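Local coordinates for protein DNA polymerase beta (Leishmania infantum, PDB 4P4M) that catalyses template-directed addition of deoxyribonucleotides to the 3' end of a DNA primer and probably takes part in base excision repair, at residues E153-Q158 with K268-D273; N165-K170 with I181-S186; Y232-M237 with M247-P252. One frame throughout, in Å; residues are numbered along the deposited sequence.

Contact 1: E153-Q158 with K268-D273; sequences EKIPMQ and KARRVD. With nucleotides of chain B.
One water is gripped from both segments: it donates to the carbonyl O of Glu153 at 3.1 Å and accepts from NH1 of Arg270 at 3.0 Å. It lies in the guanidinium plane, at the edge, and bridges Arg270 NH1 and Glu153 O, themselves 3.6 Å apart. Arg270 illustrates how a buried arginine is held by layers as well as by bonds. Ile155 CG1 lies over one face of the guanidinium, displaced from its centre, while Lys268 CB sits over the centre of the opposite face. A bend at chi2 (-57°) carries the head of Arg270 back into this slot. Its aliphatic part runs alongside Ile155 with the opposite sense, CG1 of Ile155 lying 3.8 Å from Arg270 CD, and Pro156 comes in at about a right angle, its CD 3.7 Å from Arg270 NH2. The charge itself is answered by Glu159, which forms a salt bridge with NE. Nearer the surface, Glu153 and Lys268 meet through their carbon chains, Glu153 CG to Lys268 CE 3.7 Å; their charged ends, OE1 and NZ, remain 4.5 Å apart, too far for a salt bridge. Beyond Arg270, Arg271 turns toward the phosphate of DA5 of chain B, and Asp273 lies beside Asp196 and Asp198 of the magnesium site. Pro156 is the N-cap of helix 157-175. Strand 155-156, through Ile155 and Ser194, and strand 270-277, through Arg271 and Val197, both bond to strand 193-203 in the palm sheet, while helix 148-151 packs against Lys268.

Contact 2: N165-K170 with I181-S186; sequences NYLREK and ILICGS. With D3T (2',3'-dideoxy-thymidine-5'-triphosphate), chain D.
With CG set opposite its carbonyl carbon (chi1 -75°) and the chain extended from there to NE, Arg168 reaches from helix 157-175 to the carbonyl of Ile181 on strand 179-183. The helix and strand belong to the nucleotidyltransferase palm, in which a helix is followed by a sheet strand that leads to the nucleotide-binding Gly-Ser motif. The axes of 165-170 and 181-183 pass 8.3 Å apart and run nearly antiparallel, at 168°. Arg168 NE donates to Ile181 O over 2.9 Å in an almost straight bond (170°); the acceptor lies in the guanidinium plane, whereas the donor is tilted from the carbonyl plane. Arg168 uses both its methylenes and its guanidinium edge: CG rests 3.9 Å from Ile181 CB, and NH2 lies edge-on beside Leu182 CD2 at 3.9 Å. Deeper in, Leu167 supplies the apolar part. Its CB meets CG2 of Ile181 at 4.1 Å, and the side chains of Leu167 and Ile183 cross at about a right angle, Leu167 CD1 lying 4.1 Å from Ile183 CD1. Ile183 also packs on Val197 and Ala199 of strand 193-203, and Ile181 on Phe223 of helix 219-229. The chain then reaches Gly185 and Ser186, the Gly-Ser pair that in this superfamily precedes the metal-binding aspartates, here Asp196 and Asp198. Ser186 grips the triphosphate of the bound dideoxythymidine nucleotide twice: its backbone N donates to O1B at 3.1 Å, and its OG, also hydrogen-bonded to Ser194, donates to O3G at 2.7 Å.

Contact 3: Y232-M237 with M247-P252; sequences YLEATM and MGRLPP
Arg249 holds the carboxylate of Glu234 in a side-on salt bridge with two nitrogens, NE to OE1 at 2.8 Å and NH2 to OE2 at 3.0 Å, and NE-H points almost straight at its oxygen (176°). Glu234 reaches it with CG between backbone N and carbonyl carbon (chi1 60°) and the chain extended beyond. Both oxygens are met on their syn sides but well out of the carboxylate plane, because the two flat groups are turned 39° against each other. Glu234 OE2 has a second donor in the hydroxyl of Tyr147, and the remaining Arg249 nitrogen, NH1, bonds to the carbonyl of Tyr267. Three backbone hydrogen bonds join the segments, all 2.9 Å long: Arg249 N to Tyr232 O, Glu234 N to Met247 O, and Met247 N to Ala235 O. Two of these acceptors also take a CA-H contact, Tyr232 O from Gly248 CA at 3.2 Å and Met247 O from Leu233 CA. Ala235 N, by contrast, is buried without a partner. Gly248 CA lies over the face of the Tyr232 ring in a CH-pi contact, 4.2 Å from the centroid, while the phenol OH is hydrogen-bonded to His163. Ala235 CB touches Met247 CG, and the extended Met237 brings CE to Met247 SD at 4.0 Å. Bonding of both Glu234 N and Ala235 O to Met247, with a Glu234 psi near zero, outside the extended range, is consistent with a beta bulge in the antiparallel pairing of strands 233-236 and 243-248 in the palm sheet.

In the fold
The three contacts build one palm around a shared sheet, with chemistry that follows their place in it. Contacts 2 and 3 are buried, while contact 1 is partly open and relies on water and on carbon chains of charged residues. Contact 1 reaches helix 157-175 across its two segments only at the N-cap, Pro156, whereas contact 2 uses the middle of that helix. Contacts 1 and 3 meet directly, since strands 243-248 and 270-277 are neighbours and Arg270 N probably bonds to Gly248 O. Contacts 2 and 3 join through aromatic packing of Tyr166 on Tyr232. Backbone pairing dominates contact 3, whereas contact 2 has a single side-chain-to-backbone bond beside apolar packing.

Contact 1: E153-Q158 with K268-D273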
loop_
_atom_site.group_PDB
_atom_site.type_symbol
_atom_site.label_atom_id
_atom_site.label_comp_id
_atom_site.label_asym_id
_atom_site.label_seq_id
_atom_site.Cartn_x
_atom_site.Cartn_y
_atom_site.Cartn_z
ATOM N N GLU A 153 7.153 14.365 7.095
ATOM C CA GLU A 153 8.195 13.919 8.031
ATOM C C GLU A 153 8.447 12.412 7.845
ATOM O O GLU A 153 7.509 11.651 7.692
ATOM C CB GLU A 153 7.772 14.218 9.471
ATOM C CG GLU A 153 7.602 15.721 9.758
ATOM C CD GLU A 153 8.923 16.468 9.697
ATOM O OE1 GLU A 153 9.880 16.008 10.349
ATOM O OE2 GLU A 153 9.012 17.504 8.992
ATOM N N LYS A 154 9.708 11.987 7.832
ATOM C CA LYS A 154 9.998 10.565 7.671
ATOM C C LYS A 154 9.922 9.817 9.002
ATOM O O LYS A 154 10.113 10.399 10.066
ATOM C CB LYS A 154 11.344 10.342 6.964
ATOM C CG LYS A 154 12.490 11.248 7.412
ATOM C CD LYS A 154 13.626 11.222 6.383
ATOM C CE LYS A 154 14.790 12.125 6.764
ATOM N NZ LYS A 154 15.562 11.616 7.929
ATOM N N ILE A 155 9.611 8.524 8.927
ATOM C CA ILE A 155 9.487 7.666 10.108
ATOM C C ILE A 155 10.819 6.950 10.394
ATOM O O ILE A 155 11.302 6.199 9.549
ATOM C CB ILE A 155 8.425 6.559 9.874
ATOM C CG1 ILE A 155 7.132 7.144 9.271
ATOM C CG2 ILE A 155 8.149 5.797 11.179
ATOM C CD1 ILE A 155 6.088 6.081 8.893
ATOM N N PRO A 156 11.402 7.159 11.589
ATOM C CA PRO A 156 12.627 6.431 11.948
ATOM C C PRO A 156 12.329 4.943 12.128
ATOM O O PRO A 156 11.247 4.591 12.605
ATOM C CB PRO A 156 13.024 7.029 13.308
ATOM C CG PRO A 156 12.144 8.218 13.517
ATOM C CD PRO A 156 10.906 7.988 12.697
ATOM N N MET A 157 13.285 4.088 11.769
ATOM C CA MET A 157 13.111 2.642 11.892
ATOM C C MET A 157 12.581 2.226 13.264
ATOM O O MET A 157 11.695 1.374 13.358
ATOM C CB MET A 157 14.420 1.897 11.575
ATOM C CG MET A 157 14.357 0.389 11.836
ATOM S SD MET A 157 15.856 -0.518 11.374
ATOM C CE MET A 157 15.772 -0.450 9.589
ATOM N N GLN A 158 13.107 2.823 14.333
ATOM C CA GLN A 158 12.661 2.458 15.680
ATOM C C GLN A 158 11.150 2.627 15.866
ATOM O O GLN A 158 10.514 1.833 16.559
ATOM C CB GLN A 158 13.426 3.229 16.775
ATOM C CG GLN A 158 13.295 4.754 16.711
ATOM C CD GLN A 158 12.063 5.303 17.440
ATOM O OE1 GLN A 158 11.404 4.595 18.208
ATOM N NE2 GLN A 158 11.757 6.578 17.201
ATOM N N LYS A 268 3.747 11.717 16.081
ATOM C CA LYS A 268 3.149 12.244 14.853
ATOM C C LYS A 268 2.189 11.216 14.249
ATOM O O LYS A 268 2.424 10.006 14.353
ATOM C CB LYS A 268 4.251 12.505 13.812
ATOM C CG LYS A 268 5.266 13.606 14.177
ATOM C CD LYS A 268 6.308 13.725 13.054
ATOM C CE LYS A 268 7.324 14.839 13.303
ATOM N NZ LYS A 268 8.342 14.476 14.326
ATOM N N ALA A 269 1.138 11.683 13.579
ATOM C CA ALA A 269 0.337 10.791 12.744
ATOM C C ALA A 269 1.134 10.385 11.493
ATOM O O ALA A 269 1.845 11.209 10.913
ATOM C CB ALA A 269 -0.995 11.456 12.369
ATOM N N ARG A 270 1.014 9.121 11.083
ATOM C CA ARG A 270 1.772 8.582 9.948
ATOM C C ARG A 270 0.835 8.031 8.879
ATOM O O ARG A 270 -0.268 7.573 9.188
ATOM C CB ARG A 270 2.682 7.420 10.397
ATOM C CG ARG A 270 3.590 7.710 11.598
ATOM C CD ARG A 270 4.505 8.924 11.330
ATOM N NE ARG A 270 5.653 8.974 12.253
ATOM C CZ ARG A 270 6.696 9.782 12.075
ATOM N NH1 ARG A 270 6.716 10.598 11.023
ATOM N NH2 ARG A 270 7.720 9.774 12.925
ATOM N N ARG A 271 1.290 8.036 7.624
ATOM C CA ARG A 271 0.558 7.353 6.562
ATOM C C ARG A 271 0.643 5.840 6.739
ATOM O O ARG A 271 1.737 5.270 6.792
ATOM C CB ARG A 271 1.064 7.763 5.172
ATOM C CG ARG A 271 0.690 9.194 4.823
ATOM C CD ARG A 271 1.003 9.530 3.359
ATOM N NE ARG A 271 2.423 9.388 3.040
ATOM C CZ ARG A 271 2.920 8.458 2.221
ATOM N NH1 ARG A 271 2.119 7.581 1.626
ATOM N NH2 ARG A 271 4.220 8.403 1.994
ATOM N N VAL A 272 -0.524 5.210 6.850
ATOM C CA VAL A 272 -0.618 3.769 7.030
ATOM C C VAL A 272 -1.427 3.176 5.877
ATOM O O VAL A 272 -2.555 3.594 5.630
ATOM C CB VAL A 272 -1.255 3.409 8.404
ATOM C CG1 VAL A 272 -1.461 1.878 8.536
ATOM C CG2 VAL A 272 -0.385 3.945 9.558
ATOM N N ASP A 273 -0.830 2.217 5.163
ATOM C CA ASP A 273 -1.499 1.513 4.062
ATOM C C ASP A 273 -1.658 0.040 4.444
ATOM O O ASP A 273 -0.682 -0.602 4.829
ATOM C CB ASP A 273 -0.656 1.606 2.768
ATOM C CG ASP A 273 -0.607 3.013 2.180
ATOM O OD1 ASP A 273 -1.339 3.917 2.648
ATOM O OD2 ASP A 273 0.161 3.209 1.216
ATOM P P DA B 5 0.621 6.760 -1.666
ATOM O OP1 DA B 5 0.486 6.892 -0.200
ATOM O OP2 DA B 5 1.884 7.166 -2.309
ATOM O "O5'" DA B 5 0.267 5.256 -2.031
ATOM C "C5'" DA B 5 1.094 4.193 -1.678
ATOM C "C4'" DA B 5 0.403 2.896 -2.041
ATOM O "O4'" DA B 5 0.006 2.922 -3.439
ATOM C "C3'" DA B 5 1.334 1.699 -1.911
ATOM O "O3'" DA B 5 0.566 0.493 -1.761
ATOM C "C2'" DA B 5 2.068 1.801 -3.249
ATOM C "C1'" DA B 5 0.884 2.069 -4.171
ATOM N N9 DA B 5 1.164 2.657 -5.491
ATOM C C8 DA B 5 1.432 3.960 -5.810
ATOM N N7 DA B 5 1.597 4.172 -7.100
ATOM C C5 DA B 5 1.420 2.921 -7.675
ATOM C C6 DA B 5 1.465 2.456 -9.013
ATOM N N6 DA B 5 1.720 3.236 -10.073
ATOM N N1 DA B 5 1.237 1.139 -9.226
ATOM C C2 DA B 5 0.982 0.357 -8.170
ATOM N N3 DA B 5 0.918 0.680 -6.876
ATOM C C4 DA B 5 1.146 1.984 -6.692
HETATM O O HOH W 1 4.758 10.972 8.828
#

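Contact 2: N165-K170 with I181-S186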
loop_
_atom_site.group_PDB
_atom_site.type_symbol
_atom_site.label_atom_id
_atom_site.label_comp_id
_atom_site.label_asym_id
_atom_site.label_seq_id
_atom_site.Cartn_x
_atom_site.Cartn_y
_atom_site.Cartn_z
ATOM N N ASN A 165 4.627 -3.898 15.925
ATOM C CA ASN A 165 4.188 -4.611 17.125
ATOM C C ASN A 165 2.737 -4.287 17.483
ATOM O O ASN A 165 1.973 -5.168 17.885
ATOM C CB ASN A 165 5.100 -4.295 18.321
ATOM C CG ASN A 165 6.531 -4.788 18.121
ATOM O OD1 ASN A 165 6.804 -5.610 17.247
ATOM N ND2 ASN A 165 7.446 -4.289 18.939
ATOM N N TYR A 166 2.365 -3.016 17.332
ATOM C CA TYR A 166 1.018 -2.553 17.650
ATOM C C TYR A 166 -0.015 -3.215 16.738
ATOM O O TYR A 166 -1.016 -3.753 17.210
ATOM C CB TYR A 166 0.924 -1.022 17.530
ATOM C CG TYR A 166 -0.399 -0.432 17.992
ATOM C CD1 TYR A 166 -0.596 -0.072 19.320
ATOM C CD2 TYR A 166 -1.448 -0.241 17.100
ATOM C CE1 TYR A 166 -1.812 0.468 19.746
ATOM C CE2 TYR A 166 -2.663 0.301 17.516
ATOM C CZ TYR A 166 -2.836 0.646 18.837
ATOM O OH TYR A 166 -4.041 1.178 19.239
ATOM N N LEU A 167 0.221 -3.166 15.430
ATOM C CA LEU A 167 -0.727 -3.744 14.472
ATOM C C LEU A 167 -0.854 -5.262 14.657
ATOM O O LEU A 167 -1.961 -5.815 14.560
ATOM C CB LEU A 167 -0.327 -3.397 13.029
ATOM C CG LEU A 167 -0.518 -1.915 12.639
ATOM C CD1 LEU A 167 0.220 -1.580 11.350
ATOM C CD2 LEU A 167 -2.004 -1.554 12.518
ATOM N N ARG A 168 0.269 -5.936 14.927
ATOM C CA ARG A 168 0.241 -7.386 15.174
ATOM C C ARG A 168 -0.575 -7.740 16.424
ATOM O O ARG A 168 -1.375 -8.692 16.429
ATOM C CB ARG A 168 1.665 -7.960 15.301
ATOM C CG ARG A 168 2.402 -8.079 13.973
ATOM C CD ARG A 168 3.738 -8.813 14.128
ATOM N NE ARG A 168 4.269 -9.209 12.828
ATOM C CZ ARG A 168 5.549 -9.461 12.588
ATOM N NH1 ARG A 168 6.444 -9.353 13.567
ATOM N NH2 ARG A 168 5.931 -9.820 11.367
ATOM N N GLU A 169 -0.356 -6.990 17.494
ATOM C CA GLU A 169 -1.121 -7.205 18.710
ATOM C C GLU A 169 -2.622 -6.977 18.495
ATOM O O GLU A 169 -3.434 -7.796 18.923
ATOM C CB GLU A 169 -0.606 -6.323 19.856
ATOM C CG GLU A 169 -1.418 -6.490 21.131
ATOM C CD GLU A 169 -0.938 -5.598 22.263
ATOM O OE1 GLU A 169 -1.481 -4.479 22.414
ATOM O OE2 GLU A 169 -0.024 -6.020 23.005
ATOM N N LYS A 170 -2.993 -5.871 17.842
ATOM C CA LYS A 170 -4.414 -5.554 17.653
ATOM C C LYS A 170 -5.066 -6.553 16.699
ATOM O O LYS A 170 -6.228 -6.910 16.867
ATOM C CB LYS A 170 -4.626 -4.111 17.144
ATOM C CG LYS A 170 -4.101 -3.012 18.082
ATOM C CD LYS A 170 -4.336 -3.381 19.543
ATOM C CE LYS A 170 -3.783 -2.347 20.505
ATOM N NZ LYS A 170 -3.773 -2.911 21.899
ATOM N N ILE A 181 -0.127 -10.099 10.427
ATOM C CA ILE A 181 0.320 -8.818 9.871
ATOM C C ILE A 181 1.819 -8.865 9.572
ATOM O O ILE A 181 2.613 -9.333 10.406
ATOM C CB ILE A 181 0.070 -7.645 10.864
ATOM C CG1 ILE A 181 -1.420 -7.342 11.002
ATOM C CG2 ILE A 181 0.829 -6.389 10.407
ATOM C CD1 ILE A 181 -2.003 -6.520 9.844
ATOM N N LEU A 182 2.198 -8.382 8.387
ATOM C CA LEU A 182 3.603 -8.263 7.970
ATOM C C LEU A 182 3.844 -6.847 7.431
ATOM O O LEU A 182 3.080 -6.363 6.592
ATOM C CB LEU A 182 3.927 -9.278 6.862
ATOM C CG LEU A 182 3.823 -10.780 7.177
ATOM C CD1 LEU A 182 3.474 -11.612 5.935
ATOM C CD2 LEU A 182 5.108 -11.295 7.833
ATOM N N ILE A 183 4.898 -6.188 7.902
ATOM C CA ILE A 183 5.230 -4.844 7.423
ATOM C C ILE A 183 6.321 -4.942 6.353
ATOM O O ILE A 183 7.389 -5.508 6.603
ATOM C CB ILE A 183 5.715 -3.921 8.572
ATOM C CG1 ILE A 183 4.706 -3.918 9.736
ATOM C CG2 ILE A 183 5.967 -2.506 8.051
ATOM C CD1 ILE A 183 3.278 -3.472 9.353
ATOM N N CYS A 184 6.048 -4.395 5.172
ATOM C CA CYS A 184 6.974 -4.462 4.039
ATOM C C CYS A 184 7.566 -3.089 3.723
ATOM O O CYS A 184 8.052 -2.421 4.619
ATOM C CB CYS A 184 6.281 -5.064 2.815
ATOM S SG CYS A 184 5.725 -6.777 3.113
ATOM N N GLY A 185 7.513 -2.664 2.459
ATOM C CA GLY A 185 8.040 -1.357 2.079
ATOM C C GLY A 185 9.530 -1.167 2.378
ATOM O O GLY A 185 10.275 -2.134 2.527
ATOM N N SER A 186 9.964 0.091 2.465
ATOM C CA SER A 186 11.376 0.404 2.691
ATOM C C SER A 186 11.878 -0.014 4.076
ATOM O O SER A 186 13.082 -0.173 4.282
ATOM C CB SER A 186 11.647 1.900 2.449
ATOM O OG SER A 186 10.862 2.691 3.326
HETATM P PA D3T D . 6.080 3.169 -1.304
HETATM O O1A D3T D . 5.441 3.180 0.044
HETATM O O2A D3T D . 5.532 4.194 -2.257
HETATM O "O5'" D3T D . 5.118 1.797 -1.920
HETATM C "C5'" D3T D . 5.298 0.647 -1.263
HETATM C "C4'" D3T D . 5.560 -0.555 -2.253
HETATM O "O4'" D3T D . 4.619 -0.538 -3.331
HETATM C "C1'" D3T D . 5.237 -0.951 -4.504
HETATM N N1 D3T D . 5.017 0.068 -5.574
HETATM C C6 D3T D . 5.119 1.413 -5.262
HETATM C C2 D3T D . 4.752 -0.356 -6.936
HETATM O O2 D3T D . 4.672 -1.526 -7.224
HETATM N N3 D3T D . 4.587 0.662 -7.910
HETATM C C4 D3T D . 4.691 1.929 -7.532
HETATM O O4 D3T D . 4.527 2.870 -8.483
HETATM C C5 D3T D . 4.955 2.404 -6.212
HETATM C C5M D3T D . 5.045 3.854 -5.947
HETATM C "C2'" D3T D . 6.756 -1.105 -4.257
HETATM C "C3'" D3T D . 6.947 -0.416 -2.922
HETATM O O3A D3T D . 7.477 2.559 -1.571
HETATM P PB D3T D . 8.696 2.469 -0.328
HETATM O O1B D3T D . 7.945 1.722 0.720
HETATM O O2B D3T D . 9.641 1.646 -1.156
HETATM O O3B D3T D . 9.295 3.805 0.131
HETATM P PG D3T D . 8.855 4.973 1.292
HETATM O O1G D3T D . 7.580 4.510 1.932
HETATM O O2G D3T D . 8.674 6.226 0.447
HETATM O O3G D3T D . 10.018 4.984 2.260
#

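Contact 3: Y232-M237 with M247-P252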
loop_
_atom_site.group_PDB
_atom_site.type_symbol
_atom_site.label_atom_id
_atom_site.label_comp_id
_atom_site.label_asym_id
_atom_site.label_seq_id
_atom_site.Cartn_x
_atom_site.Cartn_y
_atom_site.Cartn_z
ATOM N N TYR A 232 -6.141 4.905 17.152
ATOM C CA TYR A 232 -4.911 4.760 16.360
ATOM C C TYR A 232 -5.149 5.335 14.962
ATOM O O TYR A 232 -4.482 6.291 14.565
ATOM C CB TYR A 232 -4.477 3.288 16.284
ATOM C CG TYR A 232 -3.287 3.028 15.364
ATOM C CD1 TYR A 232 -1.984 3.295 15.779
ATOM C CD2 TYR A 232 -3.474 2.497 14.092
ATOM C CE1 TYR A 232 -0.872 3.043 14.931
ATOM C CE2 TYR A 232 -2.382 2.253 13.233
ATOM C CZ TYR A 232 -1.092 2.524 13.660
ATOM O OH TYR A 232 -0.034 2.262 12.809
ATOM N N LEU A 233 -6.111 4.774 14.221
ATOM C CA LEU A 233 -6.508 5.358 12.934
ATOM C C LEU A 233 -7.389 6.585 13.189
ATOM O O LEU A 233 -8.418 6.483 13.861
ATOM C CB LEU A 233 -7.248 4.338 12.043
ATOM C CG LEU A 233 -6.405 3.158 11.523
ATOM C CD1 LEU A 233 -7.235 2.256 10.582
ATOM C CD2 LEU A 233 -5.124 3.648 10.818
ATOM N N GLU A 234 -6.985 7.744 12.669
ATOM C CA GLU A 234 -7.707 8.979 12.968
ATOM C C GLU A 234 -8.232 9.735 11.750
ATOM O O GLU A 234 -8.992 10.697 11.894
ATOM C CB GLU A 234 -6.889 9.894 13.902
ATOM C CG GLU A 234 -5.538 10.332 13.375
ATOM C CD GLU A 234 -4.845 11.344 14.302
ATOM O OE1 GLU A 234 -4.427 10.973 15.419
ATOM O OE2 GLU A 234 -4.728 12.518 13.909
ATOM N N ALA A 235 -7.836 9.308 10.553
ATOM C CA ALA A 235 -8.360 9.916 9.327
ATOM C C ALA A 235 -8.237 8.931 8.175
ATOM O O ALA A 235 -7.295 8.138 8.144
ATOM C CB ALA A 235 -7.604 11.229 9.005
ATOM N N THR A 236 -9.182 8.968 7.231
ATOM C CA THR A 236 -9.164 8.026 6.101
ATOM C C THR A 236 -9.041 8.743 4.762
ATOM O O THR A 236 -9.816 9.646 4.476
ATOM C CB THR A 236 -10.458 7.171 6.070
ATOM O OG1 THR A 236 -10.526 6.375 7.254
ATOM C CG2 THR A 236 -10.492 6.252 4.827
ATOM N N MET A 237 -8.074 8.335 3.945
ATOM C CA MET A 237 -7.927 8.869 2.589
ATOM C C MET A 237 -8.759 8.089 1.568
ATOM O O MET A 237 -9.482 8.676 0.758
ATOM C CB MET A 237 -6.450 8.867 2.165
ATOM C CG MET A 237 -5.593 9.906 2.899
ATOM S SD MET A 237 -3.837 9.632 2.604
ATOM C CE MET A 237 -3.158 11.115 3.351
ATOM N N MET A 247 -4.409 7.734 8.179
ATOM C CA MET A 247 -3.400 8.270 9.089
ATOM C C MET A 247 -3.522 7.529 10.416
ATOM O O MET A 247 -4.607 7.475 11.008
ATOM C CB MET A 247 -3.615 9.772 9.335
ATOM C CG MET A 247 -3.576 10.655 8.082
ATOM S SD MET A 247 -1.999 10.617 7.191
ATOM C CE MET A 247 -0.884 11.201 8.480
ATOM N N GLY A 248 -2.415 6.943 10.861
ATOM C CA GLY A 248 -2.359 6.234 12.128
ATOM C C GLY A 248 -1.333 6.844 13.078
ATOM O O GLY A 248 -0.225 7.196 12.676
ATOM N N ARG A 249 -1.702 6.969 14.345
ATOM C CA ARG A 249 -0.830 7.604 15.342
ATOM C C ARG A 249 -0.725 6.718 16.577
ATOM O O ARG A 249 -1.749 6.386 17.180
ATOM C CB ARG A 249 -1.412 8.963 15.743
ATOM C CG ARG A 249 -0.512 9.808 16.660
ATOM C CD ARG A 249 -1.273 10.973 17.313
ATOM N NE ARG A 249 -1.965 11.863 16.373
ATOM C CZ ARG A 249 -1.489 13.020 15.910
ATOM N NH1 ARG A 249 -0.276 13.453 16.256
ATOM N NH2 ARG A 249 -2.227 13.747 15.076
ATOM N N LEU A 250 0.492 6.324 16.955
ATOM C CA LEU A 250 0.683 5.544 18.180
ATOM C C LEU A 250 0.198 6.350 19.397
ATOM O O LEU A 250 0.350 7.568 19.445
ATOM C CB LEU A 250 2.162 5.162 18.364
ATOM C CG LEU A 250 2.802 4.193 17.355
ATOM C CD1 LEU A 250 4.317 4.335 17.364
ATOM C CD2 LEU A 250 2.394 2.727 17.618
ATOM N N PRO A 251 -0.412 5.670 20.383
ATOM C CA PRO A 251 -0.847 6.387 21.585
ATOM C C PRO A 251 0.352 6.918 22.376
ATOM O O PRO A 251 1.460 6.376 22.248
ATOM C CB PRO A 251 -1.600 5.311 22.391
ATOM C CG PRO A 251 -1.056 4.029 21.914
ATOM C CD PRO A 251 -0.720 4.231 20.450
ATOM N N PRO A 252 0.139 7.971 23.173
ATOM C CA PRO A 252 1.230 8.557 23.960
ATOM C C PRO A 252 1.854 7.520 24.890
ATOM O O PRO A 252 1.147 6.662 25.423
ATOM C CB PRO A 252 0.530 9.641 24.778
ATOM C CG PRO A 252 -0.691 9.982 24.002
ATOM C CD PRO A 252 -1.125 8.710 23.335
#